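Local coordinates for protein tRNA (adenine(9)-N1)-methyltransferase (PDB 5A7Z) that catalyses S-adenosyl-L-methionine-dependent methylation of N1 of adenosine 9 in tRNA, giving N1-methyladenosine, at residues P175-P180 with Y222-V227; K109-L114 with H194-I199; R66-L71 with S82-E87; I39-E44 with I78-G83; I102-Y107 with F142-N147. All coordinates share one frame; numbering follows the deposited sequence.

How the contacts relate
Followed from the N terminus, the chain first builds a mixed sheet. Contact 4 joins strand 38-40 to strand 78-82, and contact 3 joins strand 60-75 to the corner after 78-82; the two share Ser82 and Gly83. Contacts 5, 2 and 1 follow along the chain, within the second, larger sheet and its loops. Contact 5 opens at 102-107 and closes at 142-147, crossing contact 2, which opens at 109-114 and closes at 194-199. Contact 1 (175-180 with 222-227) crosses contact 2 in turn, so strands 226-228, 175-178, 196-202 and 109-113 lie side by side in one parallel array. Contacts 1 and 3 lie on opposite sides of the chain's centre, their own centres about 49 Å apart.

Contact 1. Residues P175-P180 with Y222-V227; sequences PVILDP and YSFPRV
Ile177 and Val227 bury the most surface here, with Arg226 next, and together they illustrate how a short parallel strand pair joins backbone, apolar and ionic links. Ile177 uses both its backbone N and its O: N donates to Pro225 O at 2.9 Å, and O accepts Val227 N at 2.8 Å. A third rung runs from Asp179 N to Val227 O. With chi1 at -47°, Ile177 sends CG1 to Phe224 CB, while CG2 lies over one face of the Arg226 guanidinium, 3.6 Å from NH1. On the other sheet face Val227 CG2 presses against Val176 CG2 at 3.2 Å, tighter than usual for methyl groups. Farther back, Pro175 CG makes a CH-pi contact over one face of the Phe224 ring. The ionic part is a salt bridge of 2.9 Å from Arg226 NH1 to Asp179 OD2; the carboxylate and guanidinium planes stand 85° apart, and the donor comes from above the carboxylate. Arg207 also bridges to Asp179, and Asp210 to Arg226 NH2. The chemistry implies a charged network joining the end of strand 175-178 to strand 226-228 of the SPOUT domain, and both to Arg207 and Asp210, which flank strand 208-209.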
# COMPACT_ATOMS: atom_id res chain seq x y z
N PRO A 175 -4.60 12.64 8.28
CA PRO A 175 -4.89 11.28 8.72
C PRO A 175 -6.34 11.05 8.97
O PRO A 175 -7.07 11.98 9.32
CB PRO A 175 -4.12 11.16 10.04
CG PRO A 175 -3.34 12.42 10.18
CD PRO A 175 -4.07 13.44 9.38
N VAL A 176 -6.77 9.82 8.78
CA VAL A 176 -8.04 9.39 9.31
C VAL A 176 -7.81 8.10 10.10
O VAL A 176 -6.82 7.41 9.87
CB VAL A 176 -9.03 9.18 8.19
CG1 VAL A 176 -8.66 7.96 7.37
CG2 VAL A 176 -10.44 9.06 8.73
N ILE A 177 -8.67 7.83 11.07
CA ILE A 177 -8.54 6.68 11.94
C ILE A 177 -9.64 5.70 11.57
O ILE A 177 -10.82 6.05 11.55
CB ILE A 177 -8.73 7.04 13.43
CG1 ILE A 177 -7.93 8.28 13.84
CG2 ILE A 177 -8.39 5.86 14.32
CD1 ILE A 177 -6.44 8.23 13.57
N LEU A 178 -9.26 4.46 11.32
CA LEU A 178 -10.23 3.44 11.00
C LEU A 178 -10.74 2.81 12.27
O LEU A 178 -9.98 2.32 13.06
CB LEU A 178 -9.62 2.42 10.03
CG LEU A 178 -9.48 3.16 8.69
CD1 LEU A 178 -8.20 2.84 7.98
CD2 LEU A 178 -10.69 2.91 7.80
N ASP A 179 -12.04 2.90 12.46
CA ASP A 179 -12.67 2.60 13.73
C ASP A 179 -14.09 2.10 13.48
O ASP A 179 -14.94 2.86 13.03
CB ASP A 179 -12.71 3.87 14.58
CG ASP A 179 -13.17 3.61 16.03
OD1 ASP A 179 -13.53 2.48 16.36
OD2 ASP A 179 -13.16 4.57 16.83
N PRO A 180 -14.35 0.81 13.76
CA PRO A 180 -15.71 0.25 13.62
C PRO A 180 -16.77 1.06 14.33
O PRO A 180 -17.95 1.02 13.96
CB PRO A 180 -15.60 -1.14 14.26
CG PRO A 180 -14.28 -1.16 14.99
CD PRO A 180 -13.40 -0.18 14.29
N TYR A 222 -4.89 17.66 19.02
CA TYR A 222 -5.46 17.31 17.70
C TYR A 222 -6.64 16.38 17.84
O TYR A 222 -6.84 15.75 18.86
CB TYR A 222 -4.45 16.68 16.78
CG TYR A 222 -3.22 17.50 16.57
CD1 TYR A 222 -3.27 18.86 16.59
CD2 TYR A 222 -1.99 16.90 16.36
CE1 TYR A 222 -2.15 19.63 16.40
CE2 TYR A 222 -0.84 17.66 16.16
CZ TYR A 222 -0.94 19.04 16.21
OH TYR A 222 0.17 19.84 16.03
N SER A 223 -7.44 16.34 16.79
CA SER A 223 -8.54 15.42 16.69
C SER A 223 -8.64 14.97 15.24
O SER A 223 -8.84 15.78 14.34
CB SER A 223 -9.84 16.07 17.11
OG SER A 223 -10.77 15.07 17.50
N PHE A 224 -8.47 13.68 15.01
CA PHE A 224 -8.55 13.14 13.68
C PHE A 224 -9.87 12.43 13.50
O PHE A 224 -10.37 11.84 14.42
CB PHE A 224 -7.37 12.20 13.46
CG PHE A 224 -6.04 12.86 13.64
CD1 PHE A 224 -5.70 13.97 12.88
CD2 PHE A 224 -5.13 12.40 14.60
CE1 PHE A 224 -4.48 14.60 13.04
CE2 PHE A 224 -3.90 13.02 14.75
CZ PHE A 224 -3.57 14.12 13.97
N PRO A 225 -10.42 12.46 12.29
CA PRO A 225 -11.72 11.85 12.05
C PRO A 225 -11.66 10.37 12.22
O PRO A 225 -10.63 9.76 11.95
CB PRO A 225 -12.05 12.22 10.60
CG PRO A 225 -10.92 13.06 10.09
CD PRO A 225 -10.02 13.40 11.22
N ARG A 226 -12.76 9.78 12.67
CA ARG A 226 -12.84 8.37 12.95
C ARG A 226 -13.88 7.77 12.04
O ARG A 226 -15.07 8.09 12.16
CB ARG A 226 -13.28 8.13 14.39
CG ARG A 226 -12.36 8.67 15.46
CD ARG A 226 -12.25 7.72 16.65
NE ARG A 226 -10.91 7.80 17.22
CZ ARG A 226 -10.11 6.78 17.47
NH1 ARG A 226 -10.48 5.52 17.25
NH2 ARG A 226 -8.90 7.04 17.95
N VAL A 227 -13.45 6.81 11.22
CA VAL A 227 -14.19 6.44 10.05
C VAL A 227 -14.54 4.96 10.13
O VAL A 227 -13.67 4.11 10.32
CB VAL A 227 -13.37 6.78 8.80
CG1 VAL A 227 -13.75 5.93 7.61
CG2 VAL A 227 -13.53 8.26 8.49

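Contact 2. Residues K109-L114 with H194-I199; sequences KMVIDL and HNVFVI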
# COMPACT_ATOMS: atom_id res chain seq x y z
N LYS A 109 0.19 6.88 3.29
CA LYS A 109 0.80 6.20 4.43
C LYS A 109 -0.21 5.34 5.11
O LYS A 109 -1.28 5.81 5.44
CB LYS A 109 1.32 7.21 5.43
CG LYS A 109 2.48 8.00 4.92
CD LYS A 109 2.92 8.98 5.97
CE LYS A 109 4.14 9.76 5.51
NZ LYS A 109 4.25 11.06 6.25
N MSE A 110 0.16 4.10 5.35
CA MSE A 110 -0.66 3.16 6.06
C MSE A 110 0.04 2.91 7.39
O MSE A 110 1.18 2.46 7.43
CB MSE A 110 -0.75 1.86 5.23
CG MSE A 110 -1.04 2.13 3.74
SE MSE A 110 -2.94 2.70 3.52
CE MSE A 110 -2.61 4.17 2.29
N VAL A 111 -0.65 3.20 8.48
CA VAL A 111 -0.03 3.17 9.81
C VAL A 111 -0.74 2.15 10.63
O VAL A 111 -1.98 2.20 10.77
CB VAL A 111 -0.15 4.55 10.48
CG1 VAL A 111 0.37 4.51 11.88
CG2 VAL A 111 0.60 5.59 9.65
N ILE A 112 0.00 1.15 11.09
CA ILE A 112 -0.53 0.18 12.04
C ILE A 112 -0.13 0.61 13.45
O ILE A 112 1.07 0.65 13.79
CB ILE A 112 -0.01 -1.25 11.79
CG1 ILE A 112 -0.16 -1.63 10.30
CG2 ILE A 112 -0.75 -2.25 12.68
CD1 ILE A 112 -1.54 -1.40 9.77
N ASP A 113 -1.14 0.92 14.26
CA ASP A 113 -0.90 1.46 15.61
C ASP A 113 -0.93 0.33 16.63
O ASP A 113 -1.99 -0.12 17.05
CB ASP A 113 -1.93 2.52 15.94
CG ASP A 113 -1.61 3.30 17.23
OD1 ASP A 113 -0.81 2.82 18.10
OD2 ASP A 113 -2.20 4.41 17.37
N LEU A 114 0.25 -0.09 17.04
CA LEU A 114 0.37 -1.16 18.02
C LEU A 114 0.74 -0.64 19.41
O LEU A 114 1.19 -1.39 20.24
CB LEU A 114 1.42 -2.16 17.55
CG LEU A 114 1.05 -3.03 16.33
CD1 LEU A 114 2.06 -4.16 16.19
CD2 LEU A 114 -0.37 -3.58 16.40
N HIS A 194 -7.99 11.55 1.77
CA HIS A 194 -7.05 11.51 2.86
C HIS A 194 -5.78 10.82 2.45
O HIS A 194 -5.79 10.05 1.55
CB HIS A 194 -7.65 10.86 4.07
CG HIS A 194 -8.55 11.76 4.83
ND1 HIS A 194 -9.87 11.95 4.49
CD2 HIS A 194 -8.33 12.53 5.91
CE1 HIS A 194 -10.42 12.79 5.33
NE2 HIS A 194 -9.50 13.17 6.20
N ASN A 195 -4.67 11.12 3.09
CA ASN A 195 -3.40 10.53 2.64
C ASN A 195 -2.67 9.68 3.68
O ASN A 195 -1.58 9.18 3.42
CB ASN A 195 -2.48 11.60 2.06
CG ASN A 195 -2.08 12.63 3.06
OD1 ASN A 195 -2.38 12.51 4.23
ND2 ASN A 195 -1.37 13.65 2.61
N VAL A 196 -3.25 9.58 4.87
CA VAL A 196 -2.66 8.78 5.98
C VAL A 196 -3.80 8.02 6.68
O VAL A 196 -4.80 8.60 7.04
CB VAL A 196 -1.93 9.66 6.99
CG1 VAL A 196 -1.40 8.82 8.15
CG2 VAL A 196 -0.80 10.42 6.33
N PHE A 197 -3.62 6.71 6.84
CA PHE A 197 -4.67 5.82 7.40
C PHE A 197 -4.17 5.04 8.59
O PHE A 197 -3.18 4.34 8.49
CB PHE A 197 -5.19 4.87 6.31
CG PHE A 197 -5.71 5.60 5.14
CD1 PHE A 197 -4.84 6.14 4.23
CD2 PHE A 197 -7.05 5.91 5.05
CE1 PHE A 197 -5.30 6.92 3.19
CE2 PHE A 197 -7.53 6.67 3.99
CZ PHE A 197 -6.65 7.18 3.07
N VAL A 198 -4.84 5.23 9.73
CA VAL A 198 -4.42 4.65 10.99
C VAL A 198 -5.38 3.53 11.38
O VAL A 198 -6.60 3.74 11.51
CB VAL A 198 -4.38 5.71 12.11
CG1 VAL A 198 -3.92 5.08 13.42
CG2 VAL A 198 -3.43 6.86 11.75
N ILE A 199 -4.80 2.33 11.54
CA ILE A 199 -5.48 1.12 11.99
C ILE A 199 -4.81 0.59 13.26
O ILE A 199 -3.64 0.20 13.25
CB ILE A 199 -5.46 0.02 10.88
CG1 ILE A 199 -5.59 0.66 9.50
CG2 ILE A 199 -6.62 -0.96 11.10
CD1 ILE A 199 -5.18 -0.22 8.33
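Met110 and Phe197 lie side by side in the parallel part of the mixed sheet at the core of this SPOUT methyltransferase domain, where strands 109-113 and 196-199 run with an angle of 18° between their directions. Five backbone hydrogen bonds join them in regular parallel fashion, from Lys109 N to Asn195 O at one end to Asp113 N to Ile199 O at the other. The tight part is the face carrying Met110, Ile112, Phe197 and Ile199, where helix 242-255 packs on Met110, Ile112 and Phe197. The Met110 chain, a selenomethionine, bends at chi2 (-73°) to run alongside the phenyl group, and its SE lies 5.0 Å from the ring centroid in an oblique Met-aromatic contact. Ile112 CD1 meets Ile199 CD1 at 4.1 Å. The opposite face bears Val111, Val196 and Val198, with Val111 CG2 touching Val196 CG1. It opens toward solvent at Lys109, whose extended chain lies along Val196 CG2 before leading NZ away to a salt bridge with Asp173. Asp113, beyond the valines, turns its carboxylate to backbone N-H groups of Gly115, Ala212 and Thr213. The closest apolar approach between the segments is Met110 CE to Phe197 CD1, 3.6 Å.

Contact 3. Residues R66-L71 with S82-E87; sequences RREGML and SGKGTE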
# COMPACT_ATOMS: atom_id res chain seq x y z
N ARG A 66 17.89 -5.86 -27.81
CA ARG A 66 16.80 -5.74 -28.76
C ARG A 66 15.95 -7.01 -28.79
O ARG A 66 16.45 -8.09 -28.96
CB ARG A 66 17.34 -5.40 -30.15
CG ARG A 66 16.47 -5.90 -31.30
CD ARG A 66 15.55 -4.82 -31.84
NE ARG A 66 16.29 -3.71 -32.43
CZ ARG A 66 15.73 -2.70 -33.10
NH1 ARG A 66 14.42 -2.67 -33.29
NH2 ARG A 66 16.48 -1.73 -33.58
N ARG A 67 14.65 -6.86 -28.57
CA ARG A 67 13.72 -7.97 -28.57
C ARG A 67 12.48 -7.59 -29.31
O ARG A 67 12.17 -6.41 -29.50
CB ARG A 67 13.33 -8.37 -27.14
CG ARG A 67 14.50 -8.71 -26.22
CD ARG A 67 15.18 -9.99 -26.66
NE ARG A 67 14.28 -11.13 -26.48
CZ ARG A 67 14.13 -11.76 -25.33
NH1 ARG A 67 14.83 -11.38 -24.28
NH2 ARG A 67 13.26 -12.74 -25.23
N GLU A 68 11.73 -8.57 -29.74
CA GLU A 68 10.43 -8.33 -30.26
C GLU A 68 9.50 -9.02 -29.30
O GLU A 68 9.93 -9.82 -28.51
CB GLU A 68 10.29 -8.90 -31.66
CG GLU A 68 10.34 -10.41 -31.71
CD GLU A 68 10.11 -10.93 -33.11
OE1 GLU A 68 10.85 -10.49 -34.05
OE2 GLU A 68 9.18 -11.76 -33.28
N GLY A 69 8.23 -8.69 -29.33
CA GLY A 69 7.30 -9.40 -28.50
C GLY A 69 5.95 -8.88 -28.79
O GLY A 69 5.77 -8.03 -29.66
N MSE A 70 4.97 -9.37 -28.07
CA MSE A 70 3.62 -8.92 -28.30
C MSE A 70 3.28 -7.98 -27.20
O MSE A 70 3.74 -8.15 -26.09
CB MSE A 70 2.73 -10.14 -28.41
CG MSE A 70 1.96 -10.44 -27.14
SE MSE A 70 0.47 -11.63 -27.62
CE MSE A 70 -0.94 -10.27 -27.94
N LEU A 71 2.50 -6.96 -27.50
CA LEU A 71 2.05 -6.00 -26.50
C LEU A 71 1.14 -6.65 -25.48
O LEU A 71 0.10 -7.19 -25.83
CB LEU A 71 1.33 -4.84 -27.16
CG LEU A 71 0.96 -3.70 -26.19
CD1 LEU A 71 2.22 -3.12 -25.56
CD2 LEU A 71 0.14 -2.61 -26.89
N SER A 82 6.04 -9.06 -24.33
CA SER A 82 6.55 -10.37 -24.02
C SER A 82 6.26 -11.37 -25.14
O SER A 82 5.39 -11.13 -25.98
CB SER A 82 5.93 -10.84 -22.72
OG SER A 82 6.58 -11.99 -22.28
N GLY A 83 6.96 -12.50 -25.12
CA GLY A 83 6.72 -13.56 -26.11
C GLY A 83 7.24 -13.16 -27.48
O GLY A 83 8.40 -12.73 -27.63
N LYS A 84 6.38 -13.30 -28.49
CA LYS A 84 6.75 -12.95 -29.86
C LYS A 84 5.67 -12.14 -30.54
O LYS A 84 4.47 -12.31 -30.25
CB LYS A 84 7.07 -14.20 -30.69
CG LYS A 84 7.64 -13.84 -32.05
CD LYS A 84 7.92 -15.03 -32.95
CE LYS A 84 8.20 -14.55 -34.38
NZ LYS A 84 8.74 -15.63 -35.25
N GLY A 85 6.08 -11.24 -31.43
CA GLY A 85 5.14 -10.36 -32.09
C GLY A 85 5.81 -9.16 -32.73
O GLY A 85 7.02 -9.14 -32.93
N THR A 86 5.01 -8.15 -33.02
CA THR A 86 5.44 -7.10 -33.93
C THR A 86 6.06 -5.90 -33.23
O THR A 86 6.48 -4.96 -33.90
CB THR A 86 4.26 -6.57 -34.77
OG1 THR A 86 3.17 -6.24 -33.90
CG2 THR A 86 3.83 -7.60 -35.76
N GLU A 87 6.06 -5.90 -31.90
CA GLU A 87 6.59 -4.78 -31.16
C GLU A 87 8.08 -5.02 -30.89
O GLU A 87 8.54 -6.14 -30.90
CB GLU A 87 5.82 -4.59 -29.86
CG GLU A 87 4.30 -4.49 -30.03
CD GLU A 87 3.78 -3.07 -30.29
OE1 GLU A 87 4.59 -2.14 -30.53
OE2 GLU A 87 2.54 -2.88 -30.25
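N of Met70, a selenomethionine, donates to Ser82 O at 2.8 Å, an almost straight bond of 173°. Ser82 N returns a bond to Met70 O. One residue earlier Gly69 forms a second antiparallel hydrogen-bonded pair, with Glu87: Gly69 N reaches Glu87 O at 3.0 Å, and Glu87 N reaches Gly69 O at 3.1 Å. As successive residues of a strand present their polar atoms to opposite edges, the corner 83-86 must pass across strand 60-75, and CA of Lys84 comes within 3.8 Å of CA of Gly69. The closeness is consistent with glycine at 69 and 85: a CB on Gly85 would collide with Gly69 O, and one on Gly69 would crowd Ser82 O. Glu87 then lays its bent chain against Leu71 CB and carries OE1 to a salt bridge with Lys79. The arrangement is thus two antiparallel pairings on opposite edges of one strand, joined by a corner of the chain. It sits at the outer end of the N-terminal sheet, with strand 60-75 flanked by 78-82 on one edge and 87-89 on the other.

Contact 4. Residues I39-E44 with I78-G83; sequences IYIGHE and IKLISG
Ile39 and Ile81 carry the parallel backbone ladder: Ile39 N bonds to Lys79 O, Ile81 N to Ile39 O, and Ile41 N to Ile81 O at 2.9 Å. Two hydroxyls extend the polar links past the last rung. Ser82 OG donates to Gly42 O at 2.6 Å, tying the strand to the type II' turn of Ile41 to Glu44. Tyr40 OH donates to Gly83 O at 3.2 Å, in the carbonyl plane and on a lone pair. The tyrosine CG is trans to the backbone N (chi1 -167°), which lays the ring along the other strand, with Ile81 O and Ser82 CA over one face, the latter in a CH-pi contact of 4.2 Å to the centroid. Arg67 adds a cation-pi contact. A leucine in place of Tyr40 would probably leave Gly83 O without this hydroxyl and Arg67 without its ring. Among apolar contacts, Tyr40 CD2 meets Ile81 CG1 at 3.9 Å. Others gather around Ile39 and Leu80: Ile41 CG2 meets Leu80 CD2 at 4.0 Å, crossing at about a right angle, and Ile39 CD1 touches Ile78 CG2, with helix 48-57 packed nearby. The arrangement is that of a mixed sheet, a parallel strand laid against the hairpin of strands 60-75 and 78-82.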
# COMPACT_ATOMS: atom_id res chain seq x y z
N ILE A 39 9.44 -2.14 -22.77
CA ILE A 39 10.26 -3.04 -21.98
C ILE A 39 9.79 -4.46 -22.23
O ILE A 39 8.56 -4.75 -22.16
CB ILE A 39 10.10 -2.72 -20.49
CG1 ILE A 39 10.66 -1.34 -20.18
CG2 ILE A 39 10.81 -3.77 -19.64
CD1 ILE A 39 10.45 -0.94 -18.74
N TYR A 40 10.74 -5.35 -22.50
CA TYR A 40 10.45 -6.78 -22.56
C TYR A 40 10.48 -7.35 -21.15
O TYR A 40 11.48 -7.24 -20.47
CB TYR A 40 11.47 -7.51 -23.42
CG TYR A 40 11.07 -8.93 -23.78
CD1 TYR A 40 11.32 -10.01 -22.92
CD2 TYR A 40 10.48 -9.20 -24.99
CE1 TYR A 40 10.96 -11.31 -23.26
CE2 TYR A 40 10.08 -10.49 -25.33
CZ TYR A 40 10.34 -11.55 -24.48
OH TYR A 40 9.97 -12.83 -24.87
N ILE A 41 9.33 -7.86 -20.68
CA ILE A 41 9.12 -8.17 -19.27
C ILE A 41 9.11 -9.68 -19.01
O ILE A 41 9.10 -10.10 -17.87
CB ILE A 41 7.79 -7.58 -18.72
CG1 ILE A 41 6.57 -8.09 -19.49
CG2 ILE A 41 7.81 -6.06 -18.77
CD1 ILE A 41 5.28 -7.94 -18.72
N GLY A 42 9.09 -10.48 -20.07
CA GLY A 42 9.26 -11.92 -19.90
C GLY A 42 8.06 -12.53 -19.24
O GLY A 42 6.92 -12.33 -19.69
N HIS A 43 8.30 -13.20 -18.11
CA HIS A 43 7.26 -13.84 -17.30
C HIS A 43 6.70 -12.94 -16.20
O HIS A 43 5.83 -13.38 -15.45
CB HIS A 43 7.82 -15.11 -16.63
CG HIS A 43 8.44 -16.08 -17.60
ND1 HIS A 43 7.69 -16.90 -18.41
CD2 HIS A 43 9.74 -16.32 -17.91
CE1 HIS A 43 8.49 -17.61 -19.17
NE2 HIS A 43 9.74 -17.29 -18.88
N GLU A 44 7.21 -11.72 -16.06
CA GLU A 44 6.79 -10.87 -14.96
C GLU A 44 5.35 -10.49 -15.12
O GLU A 44 4.83 -10.53 -16.21
CB GLU A 44 7.66 -9.60 -14.84
CG GLU A 44 9.15 -9.88 -14.67
CD GLU A 44 9.43 -10.98 -13.67
OE1 GLU A 44 8.88 -10.93 -12.54
OE2 GLU A 44 10.19 -11.92 -14.00
N ILE A 78 4.10 3.31 -21.12
CA ILE A 78 5.21 2.39 -21.34
C ILE A 78 4.62 1.10 -21.82
O ILE A 78 3.79 0.53 -21.14
CB ILE A 78 6.02 2.11 -20.06
CG1 ILE A 78 6.30 3.41 -19.25
CG2 ILE A 78 7.29 1.39 -20.43
CD1 ILE A 78 7.12 4.46 -20.00
N LYS A 79 5.03 0.65 -22.99
CA LYS A 79 4.61 -0.64 -23.49
C LYS A 79 5.35 -1.79 -22.82
O LYS A 79 6.61 -1.81 -22.78
CB LYS A 79 4.85 -0.73 -25.00
CG LYS A 79 4.05 0.25 -25.84
CD LYS A 79 4.33 -0.02 -27.31
CE LYS A 79 3.84 1.09 -28.22
NZ LYS A 79 3.70 0.62 -29.63
N LEU A 80 4.59 -2.76 -22.31
CA LEU A 80 5.18 -3.95 -21.68
C LEU A 80 4.92 -5.11 -22.57
O LEU A 80 3.76 -5.40 -22.90
CB LEU A 80 4.59 -4.21 -20.30
CG LEU A 80 4.64 -3.01 -19.33
CD1 LEU A 80 4.05 -3.33 -17.97
CD2 LEU A 80 6.08 -2.51 -19.16
N ILE A 81 5.99 -5.72 -23.07
CA ILE A 81 5.86 -6.71 -24.10
C ILE A 81 6.50 -7.98 -23.72
O ILE A 81 7.40 -8.02 -22.88
CB ILE A 81 6.49 -6.26 -25.44
CG1 ILE A 81 8.02 -6.18 -25.34
CG2 ILE A 81 5.90 -4.95 -25.89
CD1 ILE A 81 8.68 -5.82 -26.64
N SER A 82 6.04 -9.06 -24.33
CA SER A 82 6.55 -10.37 -24.02
C SER A 82 6.26 -11.37 -25.14
O SER A 82 5.39 -11.13 -25.98
CB SER A 82 5.93 -10.84 -22.72
OG SER A 82 6.58 -11.99 -22.28
N GLY A 83 6.96 -12.50 -25.12
CA GLY A 83 6.72 -13.56 -26.11
C GLY A 83 7.24 -13.16 -27.48
O GLY A 83 8.40 -12.73 -27.63

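Contact 5. Residues I102-Y107 with F142-N147; sequences IHLPEY and FLWDGN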
# COMPACT_ATOMS: atom_id res chain seq x y z
N ILE A 102 14.15 5.84 -8.70
CA ILE A 102 12.85 6.46 -8.80
C ILE A 102 12.49 7.18 -7.51
O ILE A 102 12.98 6.84 -6.44
CB ILE A 102 11.76 5.43 -9.18
CG1 ILE A 102 11.56 4.40 -8.09
CG2 ILE A 102 12.13 4.74 -10.47
CD1 ILE A 102 10.38 3.49 -8.36
N HIS A 103 11.66 8.20 -7.62
CA HIS A 103 11.33 8.96 -6.44
C HIS A 103 10.21 8.25 -5.70
O HIS A 103 9.05 8.37 -6.05
CB HIS A 103 10.93 10.40 -6.78
CG HIS A 103 10.94 11.30 -5.58
ND1 HIS A 103 11.82 12.36 -5.46
CD2 HIS A 103 10.25 11.25 -4.42
CE1 HIS A 103 11.63 12.95 -4.29
NE2 HIS A 103 10.69 12.29 -3.64
N LEU A 104 10.57 7.52 -4.66
CA LEU A 104 9.62 6.71 -3.95
C LEU A 104 8.57 7.60 -3.27
O LEU A 104 8.91 8.57 -2.61
CB LEU A 104 10.33 5.83 -2.94
CG LEU A 104 11.53 5.05 -3.49
CD1 LEU A 104 12.35 4.44 -2.36
CD2 LEU A 104 11.09 3.96 -4.45
N PRO A 105 7.29 7.30 -3.50
CA PRO A 105 6.19 8.10 -2.99
C PRO A 105 6.11 8.20 -1.44
O PRO A 105 6.22 7.22 -0.76
CB PRO A 105 4.95 7.37 -3.54
CG PRO A 105 5.39 5.95 -3.69
CD PRO A 105 6.81 6.05 -4.13
N GLU A 106 5.86 9.39 -0.92
CA GLU A 106 5.66 9.53 0.51
C GLU A 106 4.28 9.00 0.88
O GLU A 106 4.09 8.30 1.86
CB GLU A 106 5.78 11.00 0.90
CG GLU A 106 5.65 11.25 2.40
CD GLU A 106 6.30 12.55 2.86
OE1 GLU A 106 7.04 13.17 2.06
OE2 GLU A 106 6.06 12.96 4.03
N TYR A 107 3.32 9.29 0.03
CA TYR A 107 1.94 9.02 0.30
C TYR A 107 1.43 8.03 -0.71
O TYR A 107 1.96 7.93 -1.82
CB TYR A 107 1.13 10.34 0.24
CG TYR A 107 1.52 11.32 1.34
CD1 TYR A 107 1.26 11.02 2.67
CD2 TYR A 107 2.18 12.50 1.06
CE1 TYR A 107 1.64 11.87 3.68
CE2 TYR A 107 2.57 13.37 2.07
CZ TYR A 107 2.29 13.04 3.38
OH TYR A 107 2.65 13.90 4.41
N PHE A 142 0.49 -3.26 -3.78
CA PHE A 142 0.02 -1.96 -4.25
C PHE A 142 1.12 -0.91 -4.31
O PHE A 142 1.24 -0.19 -5.30
CB PHE A 142 -1.13 -1.47 -3.37
CG PHE A 142 -2.34 -2.36 -3.39
CD1 PHE A 142 -2.40 -3.48 -2.57
CD2 PHE A 142 -3.41 -2.08 -4.22
CE1 PHE A 142 -3.51 -4.30 -2.58
CE2 PHE A 142 -4.52 -2.90 -4.24
CZ PHE A 142 -4.57 -4.01 -3.42
N LEU A 143 1.91 -0.82 -3.24
CA LEU A 143 2.92 0.19 -3.15
C LEU A 143 4.26 -0.45 -2.90
O LEU A 143 4.65 -1.28 -3.64
CB LEU A 143 2.58 1.16 -2.04
CG LEU A 143 1.32 1.99 -2.24
CD1 LEU A 143 0.68 2.55 -1.00
CD2 LEU A 143 1.46 3.03 -3.32
N TRP A 144 4.95 -0.06 -1.83
CA TRP A 144 6.12 -0.77 -1.38
C TRP A 144 6.24 -0.66 0.12
O TRP A 144 5.49 0.07 0.73
CB TRP A 144 7.36 -0.30 -2.12
CG TRP A 144 8.04 0.81 -1.53
CD1 TRP A 144 7.60 2.06 -1.43
CD2 TRP A 144 9.32 0.79 -0.94
NE1 TRP A 144 8.50 2.84 -0.81
CE2 TRP A 144 9.58 2.08 -0.49
CE3 TRP A 144 10.27 -0.19 -0.74
CZ2 TRP A 144 10.74 2.41 0.14
CZ3 TRP A 144 11.42 0.14 -0.12
CH2 TRP A 144 11.65 1.43 0.31
N ASP A 145 7.15 -1.42 0.70
CA ASP A 145 7.38 -1.45 2.15
C ASP A 145 7.31 -0.08 2.80
O ASP A 145 6.85 0.06 3.88
CB ASP A 145 8.73 -2.06 2.53
CG ASP A 145 8.93 -3.48 2.05
OD1 ASP A 145 8.35 -3.87 1.05
OD2 ASP A 145 9.69 -4.20 2.66
N GLY A 146 7.84 0.93 2.13
CA GLY A 146 8.15 2.22 2.78
C GLY A 146 6.90 3.04 3.05
O GLY A 146 6.95 4.05 3.73
N ASN A 147 5.78 2.57 2.52
CA ASN A 147 4.49 3.20 2.72
C ASN A 147 3.77 2.59 3.89
O ASN A 147 2.69 2.94 4.18
CB ASN A 147 3.63 3.07 1.48
CG ASN A 147 4.13 3.88 0.30
OD1 ASN A 147 4.75 3.37 -0.57
ND2 ASN A 147 3.84 5.13 0.30
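Pro105 and Asn147 meet where two irregular segments converge: 102-107 has no helix or strand, while 145-147 is one turn of 3-10 helix, held by Asn147 N to Trp144 O at 3.1 Å. The backbones keep apart, the nearest CA atoms being those of Tyr107 and Asn147 at 6.8 Å, and side chains bridge the gap. Asn147 ND2 gives Pro105 O a weak hydrogen bond of 3.3 Å, bent to 131°. Glu106 O lies near the same amide nitrogen, whose stronger partner is Pro108 O just beyond the segment. On the other side of the amide, OD1 is buried with no polar partner in the model and has Pro105 CG as its neighbour. An alanine at Asn147 would probably leave Pro105 O and Pro108 O without this donor and open a gap beside the proline ring. Leu104 CD1 approaches Trp144 CZ2 obliquely at 3.6 Å. With chi1 of 88° the indole folds back over its own turn, Gly146 N lying over the centre of one ring face; a CB on Gly146 would collide with CZ2. The two loops lie at the N-terminal ends of the neighbouring parallel strands 109-113 and 148-151 of the SPOUT domain.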